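PDB 4JZA: uncharacterized protein from Legionella longbeachae NSW150, which dephosphorylates phosphoinositides, probably removing the 3-phosphate of phosphatidylinositol 3-phosphate, and may thereby act on lipid metabolism in the infected host. Local coordinates for residues 492-495 against 496-500; 271-274 against 275-278; 786-789 against 790-794; 391-394 against 395-399; 646-649 against 650-654. All blocks are in the same frame, centred on the assembly; numbering follows the deposited sequence.

Contact 1 of 5, residues 492-495 against 496-500; sequences KKYA and SFTPG
Tyr-494 and Phe-497 meet round a tight turn, with the carbonyl oxygen of Tyr-494 as its hub and Ala-495 and Ser-496 as its two central residues. The amide N of Phe-497 donates to Tyr-494 O at 3.2 Å, closing a beta turn that overlaps the type I turn of 492-495. From the opposite face of the carbonyl plane the hydroxyl of Thr-498 donates as well, OG1 to Tyr-494 O at 2.8 Å. The same oxygen sits over the centre of the Phe-497 ring, which is brought back over the turn because its CG stands between the backbone N and the carbonyl carbon (chi1 51°). Tyr-494 CA makes an off-centre CH-pi contact with this ring, 4.2 Å from its centroid. The two aromatic rings meet obliquely, CD2 of Tyr-494 touching CE1 of Phe-497 at 3.8 Å with the planes turned 53° apart. A water is hydrogen-bonded to Ser-496 OG at 2.6 Å and donates to Lys-493 O, linking the turn to the residue before it. The turn lies at the surface, linking helix 482-492 to helix 501-513, against which Tyr-494 rests through Leu-501 and Ala-495 through Gln-502.

Contact 2 of 5, residues 271-274 against 275-278; sequences AADP and TSLD
The first turn of helix 274-288, in the all-helical neighbourhood of the phosphoinositide phosphatase insertion domain, is tied to the loop before it by Asp-273 and Ser-276. Two bonds join this pair, one from main chain and one from side chain. The amide N of Ser-276 donates to Asp-273 O at 3.2 Å, the donor tilted 32° from the carbonyl plane. Alongside it, the hydroxyl OG of Ser-276 gives its hydrogen to Asp-273 OD2 at 2.7 Å, arriving from above the carboxylate plane and not within it. The Asp-273 carboxylate is carried to that place by an extended first torsion, CG lying opposite the backbone N (chi1 177°), while Ser-276 turns OG back between its own N and carbonyl carbon. The other carboxylate oxygen, OD1, faces the methyl CG2 of Thr-275, but so closely in the model that the spacing is doubtful. Pro-274, whose ring nitrogen has no hydrogen to give, lies at the N-terminal end of the helix, where prolines are common. Its carbonyl O accepts a weak bond from Leu-277 N at 3.3 Å, and the CB of Leu-277 lies 3.4 Å from that same Pro-274 O. Beyond it, Leu-277 CD1 reaches back to Ala-271 N at 4.1 Å. Leu-277 also packs on Met-267 and Leu-270 of helix 261-270, whereas Ala-271 and Pro-274 both lean on Leu-242 of helix 238-247.

Contact 3 of 5, residues 786-789 against 790-794; sequences NCSE and KATTF
A hydroxyl-to-carbonyl bond between Ser-788 and Lys-790 pins a bend in the surface loop between helices 772-782 and 794-817, within the phosphoinositide phosphatase C-terminal domain. Ser-788 OG donates to Lys-790 O at 2.6 Å, spanning two residues. The hydroxyl comes in from above the carbonyl plane, 57° out of it, with a C=O...donor angle of 113°. OG can reach because it is folded in over its own backbone, between N and the carbonyl carbon (chi1 70°). It also lies beside Ala-791 CA at 3.4 Å. Thr-792 approaches the same carbonyl, its OG1 giving a weak bond to Lys-790 O at 3.5 Å, so that two hydroxyls gather round one oxygen. At the outer corner of the bend Glu-789 and Lys-790 are neighbours without pairing: the lysine chain curls at two of its torsions and brings NZ to 4.3 Å from Glu-789 CB, while Glu-789 OE1 and Lys-790 NZ remain 6.1 Å apart. Any attraction between these charges is therefore probably loose. Past the bend the chain runs into helix 794-817. Thr-793 holds the N-cap position without a side-chain capping bond, though its amide N donates to the Glu-796 carboxylate. Phe-794, the first helical residue, stands edge-to-face with Phe-784 and packs on Val-682, Gln-685 and Leu-686 of helix 676-702.

Contact 4 of 5, residues 391-394 against 395-399; sequences QQRH and SDSNL
Arg-393 folds along the helix surface to Ser-397, one turn further on. Its CB points away from 395-399, but a bend at the second torsion (chi2 66°) brings the chain round so that NE donates to Ser-397 OG at 2.9 Å. The serine oxygen lies at the edge of the guanidinium, near its plane, and CD of Arg-393 is close to the same OG at 3.3 Å. The other two nitrogens have partners elsewhere: NH1 forms a salt bridge with Glu-177 and NH2 bonds to the hydroxyl of Tyr-171, so the guanidinium is probably well fixed in its rotation. On another side of the helix His-394 and Asn-398 are joined through a water that lies in the imidazole plane, 2.7 Å from His-394 ND1, and accepts from Asn-398 ND2 at 3.0 Å; that amide nitrogen also donates to Ile-378 O. Ser-395 turns its hydroxyl back to Gln-392 O for a weak bond of 3.5 Å. Asp-396 directs its OD1 to a salt bridge with Arg-454 of helix 441-454. Main-chain bonds such as Asp-396 N to Gln-392 O, 2.8 Å, run beneath these side chains. Pairing from residue i to i+4, direct or through water, over such a ladder is characteristic of an alpha helix, here helix 388-402.

Contact 5 of 5, residues 646-649 against 650-654; sequences DDDR and AATDN
Asp-648 and Thr-652, with Arg-649 and Asp-653 one step on, pair at i and i+4 across the closing turns of the alpha helix 643-652. Main-chain bonds come first: Ala-650 N donates to Asp-646 O at 2.9 Å, Ala-651 N to Asp-647 O at 3.1 Å, and Asp-653 N, just past the regular helix, to Arg-649 O at 3.3 Å. A hydroxyl adds to this ladder. Asp-648 O accepts both from Thr-652 N and from Thr-652 OG1, each at 2.9 Å and from opposite faces of the carbonyl plane; the hydroxyl is delivered by a first torsion that sets OG1 beside the threonine's own N (chi1 -66°). Salt bridges form a second group. The acidic run 646-648 is matched by basic groups, Asp-646 with Arg-642, Asp-647 with Arg-603, and Asp-648 with Lys-620, which also bonds Thr-652 OG1; Asp-648 further accepts from Thr-621 N. This probably helps keep the carboxylates ionised. Between the two segments the charged pair is Arg-649 with Asp-653, whose OD1 also takes a bond from His-99 on helix 95-116. The arginine chain bends twice and crosses the aspartate at about a right angle, passing the methyl CG2 of Thr-652 at 3.5 Å from NH2. Its NH2 then meets Asp-653 OD1 at 2.7 Å in a salt bridge whose hydrogen-bond component is weak, bent to 123°, with the guanidinium and carboxylate planes 31° apart.

How the contacts relate
The five contacts follow one another along the chain in the order 2, 4, 1, 5, 3 and none touches another. Contacts 2 and 4 are the nearest pair, with centres 26 Å apart and nearest atoms about 11 Å apart. Contact 4 is also about 17 Å, nearest atoms, from both contact 1 and contact 5. Contacts 1 and 3, two exposed loops, lie on opposite sides of the chain's centre, 79 Å apart between their centres. Contact 5 is the most buried, its centre about 15 Å from the centre of the chain. Contacts 2 and 3 lie in the insertion and C-terminal domain ranges respectively, 56 Å apart between centres. Nothing in the five identifies the catalytic site.

Contact 1 of 5, residues 492-495 against 496-500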
loop_
_atom_site.group_PDB
_atom_site.type_symbol
_atom_site.label_atom_id
_atom_site.label_comp_id
_atom_site.label_asym_id
_atom_site.label_seq_id
_atom_site.Cartn_x
_atom_site.Cartn_y
_atom_site.Cartn_z
ATOM N N LYS A 492 20.310 31.095 17.282
ATOM C CA LYS A 492 21.158 32.259 17.595
ATOM C C LYS A 492 22.175 31.981 18.691
ATOM O O LYS A 492 23.332 32.411 18.589
ATOM C CB LYS A 492 20.336 33.478 17.953
ATOM C CG LYS A 492 19.721 34.103 16.716
ATOM C CD LYS A 492 19.076 35.460 16.977
ATOM C CE LYS A 492 17.684 35.535 16.373
ATOM N NZ LYS A 492 17.474 36.817 15.668
ATOM N N LYS A 493 21.766 31.219 19.705
ATOM C CA LYS A 493 22.679 30.794 20.741
ATOM C C LYS A 493 23.991 30.307 20.164
ATOM O O LYS A 493 25.010 30.442 20.798
ATOM C CB LYS A 493 22.073 29.680 21.571
ATOM C CG LYS A 493 20.873 30.050 22.453
ATOM C CD LYS A 493 20.415 28.784 23.212
ATOM C CE LYS A 493 19.565 29.019 24.461
ATOM N NZ LYS A 493 18.114 29.131 24.158
ATOM N N TYR A 494 23.972 29.784 18.939
ATOM C CA TYR A 494 25.161 29.157 18.304
ATOM C C TYR A 494 26.007 30.077 17.420
ATOM O O TYR A 494 27.133 29.720 17.040
ATOM C CB TYR A 494 24.720 27.932 17.450
ATOM C CG TYR A 494 24.219 26.722 18.255
ATOM C CD1 TYR A 494 22.943 26.714 18.833
ATOM C CD2 TYR A 494 25.018 25.586 18.402
ATOM C CE1 TYR A 494 22.489 25.625 19.558
ATOM C CE2 TYR A 494 24.590 24.485 19.112
ATOM C CZ TYR A 494 23.323 24.497 19.697
ATOM O OH TYR A 494 22.903 23.384 20.431
ATOM N N ALA A 495 25.474 31.242 17.080
ATOM C CA ALA A 495 26.076 32.091 16.038
ATOM C C ALA A 495 27.521 32.518 16.240
ATOM O O ALA A 495 28.262 32.647 15.273
ATOM C CB ALA A 495 25.231 33.342 15.845
ATOM N N SER A 496 27.907 32.765 17.484
ATOM C CA SER A 496 29.198 33.333 17.770
ATOM C C SER A 496 30.325 32.326 17.723
ATOM O O SER A 496 31.484 32.716 17.702
ATOM C CB SER A 496 29.172 34.000 19.140
ATOM O OG SER A 496 28.074 34.900 19.237
ATOM N N PHE A 497 30.016 31.037 17.727
ATOM C CA PHE A 497 31.066 30.006 17.610
ATOM C C PHE A 497 30.849 28.980 16.504
ATOM O O PHE A 497 31.621 28.008 16.405
ATOM C CB PHE A 497 31.263 29.287 18.933
ATOM C CG PHE A 497 30.005 28.774 19.531
ATOM C CD1 PHE A 497 29.475 27.572 19.108
ATOM C CD2 PHE A 497 29.344 29.495 20.514
ATOM C CE1 PHE A 497 28.310 27.088 19.669
ATOM C CE2 PHE A 497 28.177 29.015 21.074
ATOM C CZ PHE A 497 27.662 27.805 20.656
ATOM N N THR A 498 29.844 29.240 15.655
ATOM C CA THR A 498 29.568 28.427 14.482
ATOM C C THR A 498 29.822 29.183 13.167
ATOM O O THR A 498 29.054 30.059 12.753
ATOM C CB THR A 498 28.150 27.879 14.542
ATOM O OG1 THR A 498 27.907 27.333 15.862
ATOM C CG2 THR A 498 28.006 26.783 13.503
ATOM N N PRO A 499 30.928 28.853 12.502
ATOM C CA PRO A 499 31.220 29.585 11.281
ATOM C C PRO A 499 30.154 29.336 10.234
ATOM O O PRO A 499 29.792 28.204 10.033
ATOM C CB PRO A 499 32.575 29.029 10.819
ATOM C CG PRO A 499 33.077 28.137 11.916
ATOM C CD PRO A 499 31.943 27.836 12.844
ATOM N N GLY A 500 29.678 30.397 9.584
ATOM C CA GLY A 500 28.757 30.333 8.467
ATOM C C GLY A 500 27.296 30.480 8.866
ATOM O O GLY A 500 26.382 30.629 8.001
HETATM O O HOH W 1 26.346 33.355 20.318
#

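Contact 2 of 5, residues 271-274 against 275-278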
loop_
_atom_site.group_PDB
_atom_site.type_symbol
_atom_site.label_atom_id
_atom_site.label_comp_id
_atom_site.label_asym_id
_atom_site.label_seq_id
_atom_site.Cartn_x
_atom_site.Cartn_y
_atom_site.Cartn_z
ATOM N N ALA A 271 -11.512 6.570 31.764
ATOM C CA ALA A 271 -11.328 7.859 32.448
ATOM C C ALA A 271 -11.487 9.068 31.546
ATOM O O ALA A 271 -11.622 10.191 32.035
ATOM C CB ALA A 271 -9.955 7.908 33.113
ATOM N N ALA A 272 -11.441 8.845 30.238
ATOM C CA ALA A 272 -11.599 9.923 29.279
ATOM C C ALA A 272 -13.034 10.411 29.181
ATOM O O ALA A 272 -13.261 11.486 28.622
ATOM C CB ALA A 272 -11.123 9.480 27.918
ATOM N N ASP A 273 -13.989 9.640 29.713
ATOM C CA ASP A 273 -15.405 10.045 29.726
ATOM C C ASP A 273 -16.131 9.519 30.964
ATOM O O ASP A 273 -16.926 8.578 30.871
ATOM C CB ASP A 273 -16.105 9.564 28.457
ATOM C CG ASP A 273 -17.591 9.890 28.450
ATOM O OD1 ASP A 273 -17.975 10.961 28.967
ATOM O OD2 ASP A 273 -18.375 9.062 27.948
ATOM N N PRO A 274 -15.874 10.141 32.127
ATOM C CA PRO A 274 -16.309 9.605 33.433
ATOM C C PRO A 274 -17.807 9.345 33.550
ATOM O O PRO A 274 -18.222 8.532 34.382
ATOM C CB PRO A 274 -15.873 10.692 34.432
ATOM C CG PRO A 274 -14.730 11.381 33.758
ATOM C CD PRO A 274 -15.053 11.357 32.286
ATOM N N THR A 275 -18.605 10.033 32.740
ATOM C CA THR A 275 -20.059 9.915 32.863
ATOM C C THR A 275 -20.546 8.498 32.586
ATOM O O THR A 275 -21.363 7.966 33.331
ATOM C CB THR A 275 -20.861 10.941 32.016
ATOM O OG1 THR A 275 -21.937 10.262 31.354
ATOM C CG2 THR A 275 -20.005 11.649 30.979
ATOM N N SER A 276 -20.007 7.868 31.551
ATOM C CA SER A 276 -20.443 6.505 31.209
ATOM C C SER A 276 -19.544 5.402 31.834
ATOM O O SER A 276 -19.789 4.217 31.630
ATOM C CB SER A 276 -20.578 6.343 29.687
ATOM O OG SER A 276 -19.431 6.809 29.027
ATOM N N LEU A 277 -18.557 5.783 32.641
ATOM C CA LEU A 277 -17.613 4.811 33.197
ATOM C C LEU A 277 -18.285 3.623 33.913
ATOM O O LEU A 277 -18.043 2.472 33.551
ATOM C CB LEU A 277 -16.605 5.507 34.121
ATOM C CG LEU A 277 -15.392 4.690 34.596
ATOM C CD1 LEU A 277 -14.150 5.564 34.754
ATOM C CD2 LEU A 277 -15.672 3.956 35.905
ATOM N N ASP A 278 -19.098 3.897 34.936
ATOM C CA ASP A 278 -19.774 2.827 35.727
ATOM C C ASP A 278 -20.760 2.000 34.920
ATOM O O ASP A 278 -20.997 0.852 35.244
ATOM C CB ASP A 278 -20.473 3.376 36.994
ATOM C CG ASP A 278 -19.578 3.315 38.238
ATOM O OD1 ASP A 278 -18.979 2.248 38.511
ATOM O OD2 ASP A 278 -19.457 4.341 38.945
#

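Contact 3 of 5, residues 786-789 against 790-794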
loop_
_atom_site.group_PDB
_atom_site.type_symbol
_atom_site.label_atom_id
_atom_site.label_comp_id
_atom_site.label_asym_id
_atom_site.label_seq_id
_atom_site.Cartn_x
_atom_site.Cartn_y
_atom_site.Cartn_z
ATOM N N ASN A 786 -19.004 -25.482 -10.967
ATOM C CA ASN A 786 -18.967 -25.610 -9.492
ATOM C C ASN A 786 -17.838 -26.533 -9.057
ATOM O O ASN A 786 -17.166 -27.163 -9.886
ATOM C CB ASN A 786 -20.280 -26.147 -8.946
ATOM C CG ASN A 786 -21.483 -25.430 -9.541
ATOM O OD1 ASN A 786 -21.561 -24.222 -9.484
ATOM N ND2 ASN A 786 -22.409 -26.178 -10.141
ATOM N N CYS A 787 -17.597 -26.613 -7.762
ATOM C CA CYS A 787 -16.675 -27.630 -7.267
ATOM C C CYS A 787 -17.557 -28.760 -6.860
ATOM O O CYS A 787 -18.701 -28.526 -6.501
ATOM C CB CYS A 787 -15.867 -27.093 -6.104
ATOM S SG CYS A 787 -16.706 -25.626 -5.506
ATOM N N SER A 788 -17.050 -29.984 -6.981
ATOM C CA SER A 788 -17.865 -31.175 -6.707
ATOM C C SER A 788 -17.887 -31.432 -5.219
ATOM O O SER A 788 -17.095 -30.848 -4.480
ATOM C CB SER A 788 -17.313 -32.413 -7.422
ATOM O OG SER A 788 -16.085 -32.827 -6.850
ATOM N N GLU A 789 -18.789 -32.309 -4.787
ATOM C CA GLU A 789 -18.854 -32.701 -3.372
ATOM C C GLU A 789 -17.570 -33.473 -3.011
ATOM O O GLU A 789 -16.717 -32.939 -2.337
ATOM C CB GLU A 789 -20.133 -33.511 -3.055
ATOM C CG GLU A 789 -20.885 -33.054 -1.805
ATOM C CD GLU A 789 -21.886 -31.939 -2.098
ATOM O OE1 GLU A 789 -23.100 -32.196 -1.977
ATOM O OE2 GLU A 789 -21.469 -30.814 -2.465
ATOM N N LYS A 790 -17.419 -34.704 -3.479
ATOM C CA LYS A 790 -16.162 -35.408 -3.291
ATOM C C LYS A 790 -15.287 -34.970 -4.450
ATOM O O LYS A 790 -15.672 -35.123 -5.599
ATOM C CB LYS A 790 -16.313 -36.952 -3.203
ATOM C CG LYS A 790 -17.646 -37.594 -3.621
ATOM C CD LYS A 790 -18.645 -37.726 -2.457
ATOM C CE LYS A 790 -19.878 -38.572 -2.801
ATOM N NZ LYS A 790 -20.986 -37.761 -3.397
ATOM N N ALA A 791 -14.134 -34.385 -4.157
ATOM C CA ALA A 791 -13.275 -33.825 -5.214
ATOM C C ALA A 791 -12.820 -34.897 -6.217
ATOM O O ALA A 791 -12.098 -35.861 -5.872
ATOM C CB ALA A 791 -12.067 -33.097 -4.635
ATOM N N THR A 792 -13.267 -34.696 -7.458
ATOM C CA THR A 792 -13.051 -35.620 -8.544
ATOM C C THR A 792 -12.510 -34.798 -9.690
ATOM O O THR A 792 -12.935 -33.691 -9.835
ATOM C CB THR A 792 -14.391 -36.275 -8.942
ATOM O OG1 THR A 792 -15.385 -35.265 -9.071
ATOM C CG2 THR A 792 -14.872 -37.253 -7.871
ATOM N N THR A 793 -11.602 -35.323 -10.515
ATOM C CA THR A 793 -10.980 -34.513 -11.592
ATOM C C THR A 793 -11.952 -34.096 -12.690
ATOM O O THR A 793 -12.869 -34.800 -13.020
ATOM C CB THR A 793 -9.848 -35.236 -12.361
ATOM O OG1 THR A 793 -9.405 -36.378 -11.635
ATOM C CG2 THR A 793 -8.658 -34.275 -12.670
ATOM N N PHE A 794 -11.694 -32.952 -13.276
ATOM C CA PHE A 794 -12.301 -32.596 -14.550
ATOM C C PHE A 794 -12.306 -33.766 -15.542
ATOM O O PHE A 794 -13.353 -34.067 -16.115
ATOM C CB PHE A 794 -11.623 -31.356 -15.132
ATOM C CG PHE A 794 -12.229 -30.064 -14.660
ATOM C CD1 PHE A 794 -12.979 -30.005 -13.476
ATOM C CD2 PHE A 794 -12.036 -28.893 -15.384
ATOM C CE1 PHE A 794 -13.528 -28.817 -13.034
ATOM C CE2 PHE A 794 -12.596 -27.717 -14.962
ATOM C CZ PHE A 794 -13.349 -27.672 -13.784
#

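Contact 4 of 5, residues 391-394 against 395-399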
loop_
_atom_site.group_PDB
_atom_site.type_symbol
_atom_site.label_atom_id
_atom_site.label_comp_id
_atom_site.label_asym_id
_atom_site.label_seq_id
_atom_site.Cartn_x
_atom_site.Cartn_y
_atom_site.Cartn_z
ATOM N N GLN A 391 -1.668 3.240 18.222
ATOM C CA GLN A 391 -1.392 4.379 17.394
ATOM C C GLN A 391 -0.131 5.021 17.892
ATOM O O GLN A 391 0.696 5.498 17.108
ATOM C CB GLN A 391 -2.573 5.337 17.449
ATOM C CG GLN A 391 -3.064 5.689 16.076
ATOM C CD GLN A 391 -4.446 6.261 16.048
ATOM O OE1 GLN A 391 -5.381 5.627 16.509
ATOM N NE2 GLN A 391 -4.593 7.454 15.461
ATOM N N GLN A 392 0.025 4.986 19.216
ATOM C CA GLN A 392 1.201 5.527 19.899
ATOM C C GLN A 392 2.417 4.594 19.870
ATOM O O GLN A 392 3.547 5.041 19.982
ATOM C CB GLN A 392 0.853 5.852 21.355
ATOM C CG GLN A 392 -0.168 6.974 21.501
ATOM C CD GLN A 392 -0.529 7.301 22.967
ATOM O OE1 GLN A 392 -1.524 7.973 23.227
ATOM N NE2 GLN A 392 0.282 6.834 23.918
ATOM N N ARG A 393 2.206 3.294 19.811
ATOM C CA ARG A 393 3.343 2.397 19.715
ATOM C C ARG A 393 4.015 2.694 18.376
ATOM O O ARG A 393 5.227 2.735 18.321
ATOM C CB ARG A 393 2.914 0.932 19.827
ATOM C CG ARG A 393 3.911 -0.097 19.339
ATOM C CD ARG A 393 5.144 -0.115 20.180
ATOM N NE ARG A 393 6.150 -0.946 19.528
ATOM C CZ ARG A 393 6.175 -2.264 19.566
ATOM N NH1 ARG A 393 5.256 -2.930 20.253
ATOM N NH2 ARG A 393 7.147 -2.923 18.954
ATOM N N HIS A 394 3.223 2.911 17.313
ATOM C CA HIS A 394 3.743 3.354 16.010
ATOM C C HIS A 394 4.517 4.688 16.059
ATOM O O HIS A 394 5.676 4.767 15.613
ATOM C CB HIS A 394 2.607 3.444 14.983
ATOM C CG HIS A 394 2.146 2.121 14.486
ATOM N ND1 HIS A 394 2.438 1.668 13.221
ATOM C CD2 HIS A 394 1.441 1.134 15.084
ATOM C CE1 HIS A 394 1.909 0.467 13.054
ATOM N NE2 HIS A 394 1.305 0.115 14.172
ATOM N N SER A 395 3.886 5.738 16.576
ATOM C CA SER A 395 4.556 7.017 16.601
ATOM C C SER A 395 5.772 6.999 17.514
ATOM O O SER A 395 6.852 7.458 17.138
ATOM C CB SER A 395 3.580 8.141 16.935
ATOM O OG SER A 395 3.070 8.012 18.241
ATOM N N ASP A 396 5.650 6.405 18.690
ATOM C CA ASP A 396 6.804 6.364 19.618
ATOM C C ASP A 396 7.953 5.586 19.006
ATOM O O ASP A 396 9.094 6.054 18.944
ATOM C CB ASP A 396 6.478 5.664 20.966
ATOM C CG ASP A 396 5.512 6.448 21.887
ATOM O OD1 ASP A 396 5.450 7.703 21.865
ATOM O OD2 ASP A 396 4.822 5.749 22.666
ATOM N N SER A 397 7.648 4.359 18.613
ATOM C CA SER A 397 8.654 3.457 18.133
ATOM C C SER A 397 9.312 4.038 16.920
ATOM O O SER A 397 10.524 3.907 16.768
ATOM C CB SER A 397 8.090 2.051 17.834
ATOM O OG SER A 397 7.951 1.226 19.013
ATOM N N ASN A 398 8.532 4.703 16.070
ATOM C CA ASN A 398 9.076 5.317 14.830
ATOM C C ASN A 398 9.894 6.581 15.118
ATOM O O ASN A 398 10.981 6.795 14.567
ATOM C CB ASN A 398 7.959 5.630 13.807
ATOM C CG ASN A 398 7.453 4.395 13.093
ATOM O OD1 ASN A 398 8.123 3.361 13.047
ATOM N ND2 ASN A 398 6.255 4.486 12.552
ATOM N N LEU A 399 9.390 7.410 16.012
ATOM C CA LEU A 399 10.179 8.553 16.434
ATOM C C LEU A 399 11.551 8.115 16.995
ATOM O O LEU A 399 12.555 8.676 16.613
ATOM C CB LEU A 399 9.416 9.368 17.461
ATOM C CG LEU A 399 10.147 10.561 18.039
ATOM C CD1 LEU A 399 10.592 11.507 16.903
ATOM C CD2 LEU A 399 9.201 11.248 19.040
HETATM O O HOH W 2 4.145 2.759 11.424
#

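Contact 5 of 5, residues 646-649 against 650-654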
loop_
_atom_site.group_PDB
_atom_site.type_symbol
_atom_site.label_atom_id
_atom_site.label_comp_id
_atom_site.label_asym_id
_atom_site.label_seq_id
_atom_site.Cartn_x
_atom_site.Cartn_y
_atom_site.Cartn_z
ATOM N N ASP A 646 3.140 13.919 -16.194
ATOM C CA ASP A 646 3.532 12.559 -16.345
ATOM C C ASP A 646 4.223 12.090 -15.095
ATOM O O ASP A 646 3.971 10.965 -14.635
ATOM C CB ASP A 646 4.498 12.408 -17.523
ATOM C CG ASP A 646 3.835 12.699 -18.900
ATOM O OD1 ASP A 646 2.591 12.660 -18.937
ATOM O OD2 ASP A 646 4.538 12.969 -19.924
ATOM N N ASP A 647 5.107 12.919 -14.529
ATOM C CA ASP A 647 5.715 12.567 -13.253
ATOM C C ASP A 647 4.646 12.272 -12.206
ATOM O O ASP A 647 4.763 11.304 -11.477
ATOM C CB ASP A 647 6.691 13.654 -12.765
ATOM C CG ASP A 647 7.998 13.670 -13.591
ATOM O OD1 ASP A 647 8.101 12.719 -14.374
ATOM O OD2 ASP A 647 8.862 14.600 -13.510
ATOM N N ASP A 648 3.577 13.062 -12.178
ATOM C CA ASP A 648 2.533 12.896 -11.186
ATOM C C ASP A 648 1.700 11.657 -11.472
ATOM O O ASP A 648 1.274 10.963 -10.559
ATOM C CB ASP A 648 1.701 14.165 -11.146
ATOM C CG ASP A 648 0.520 14.089 -10.214
ATOM O OD1 ASP A 648 0.641 14.338 -9.009
ATOM O OD2 ASP A 648 -0.574 13.846 -10.732
ATOM N N ARG A 649 1.508 11.352 -12.742
ATOM C CA ARG A 649 0.820 10.138 -13.159
ATOM C C ARG A 649 1.614 8.929 -12.690
ATOM O O ARG A 649 1.042 7.947 -12.145
ATOM C CB ARG A 649 0.668 10.143 -14.709
ATOM C CG ARG A 649 -0.099 9.010 -15.435
ATOM C CD ARG A 649 -1.526 8.868 -14.970
ATOM N NE ARG A 649 -1.572 8.022 -13.792
ATOM C CZ ARG A 649 -2.660 7.627 -13.143
ATOM N NH1 ARG A 649 -3.875 7.974 -13.551
ATOM N NH2 ARG A 649 -2.508 6.863 -12.072
ATOM N N ALA A 650 2.929 8.964 -12.891
ATOM C CA ALA A 650 3.726 7.778 -12.541
ATOM C C ALA A 650 3.771 7.608 -11.006
ATOM O O ALA A 650 3.736 6.504 -10.521
ATOM C CB ALA A 650 5.105 7.833 -13.137
ATOM N N ALA A 651 3.735 8.701 -10.250
ATOM C CA ALA A 651 3.677 8.609 -8.801
ATOM C C ALA A 651 2.352 8.018 -8.372
ATOM O O ALA A 651 2.299 7.162 -7.501
ATOM C CB ALA A 651 3.820 9.982 -8.197
ATOM N N THR A 652 1.267 8.491 -8.970
ATOM C CA THR A 652 -0.057 8.112 -8.519
ATOM C C THR A 652 -0.318 6.597 -8.652
ATOM O O THR A 652 -1.130 6.049 -7.883
ATOM C CB THR A 652 -1.107 8.917 -9.277
ATOM O OG1 THR A 652 -0.993 10.295 -8.919
ATOM C CG2 THR A 652 -2.471 8.436 -8.928
ATOM N N ASP A 653 0.391 5.974 -9.607
ATOM C CA ASP A 653 0.361 4.528 -9.890
ATOM C C ASP A 653 0.879 3.630 -8.763
ATOM O O ASP A 653 0.913 2.417 -8.932
ATOM C CB ASP A 653 1.247 4.170 -11.117
ATOM C CG ASP A 653 0.634 4.581 -12.495
ATOM O OD1 ASP A 653 -0.563 5.011 -12.580
ATOM O OD2 ASP A 653 1.401 4.465 -13.505
ATOM N N ASN A 654 1.319 4.177 -7.637
ATOM C CA ASN A 654 1.881 3.358 -6.609
ATOM C C ASN A 654 0.794 2.622 -5.880
ATOM O O ASN A 654 1.007 1.491 -5.448
ATOM C CB ASN A 654 2.662 4.178 -5.627
ATOM C CG ASN A 654 1.782 5.111 -4.859
ATOM O OD1 ASN A 654 0.927 5.760 -5.427
ATOM N ND2 ASN A 654 1.981 5.196 -3.596
#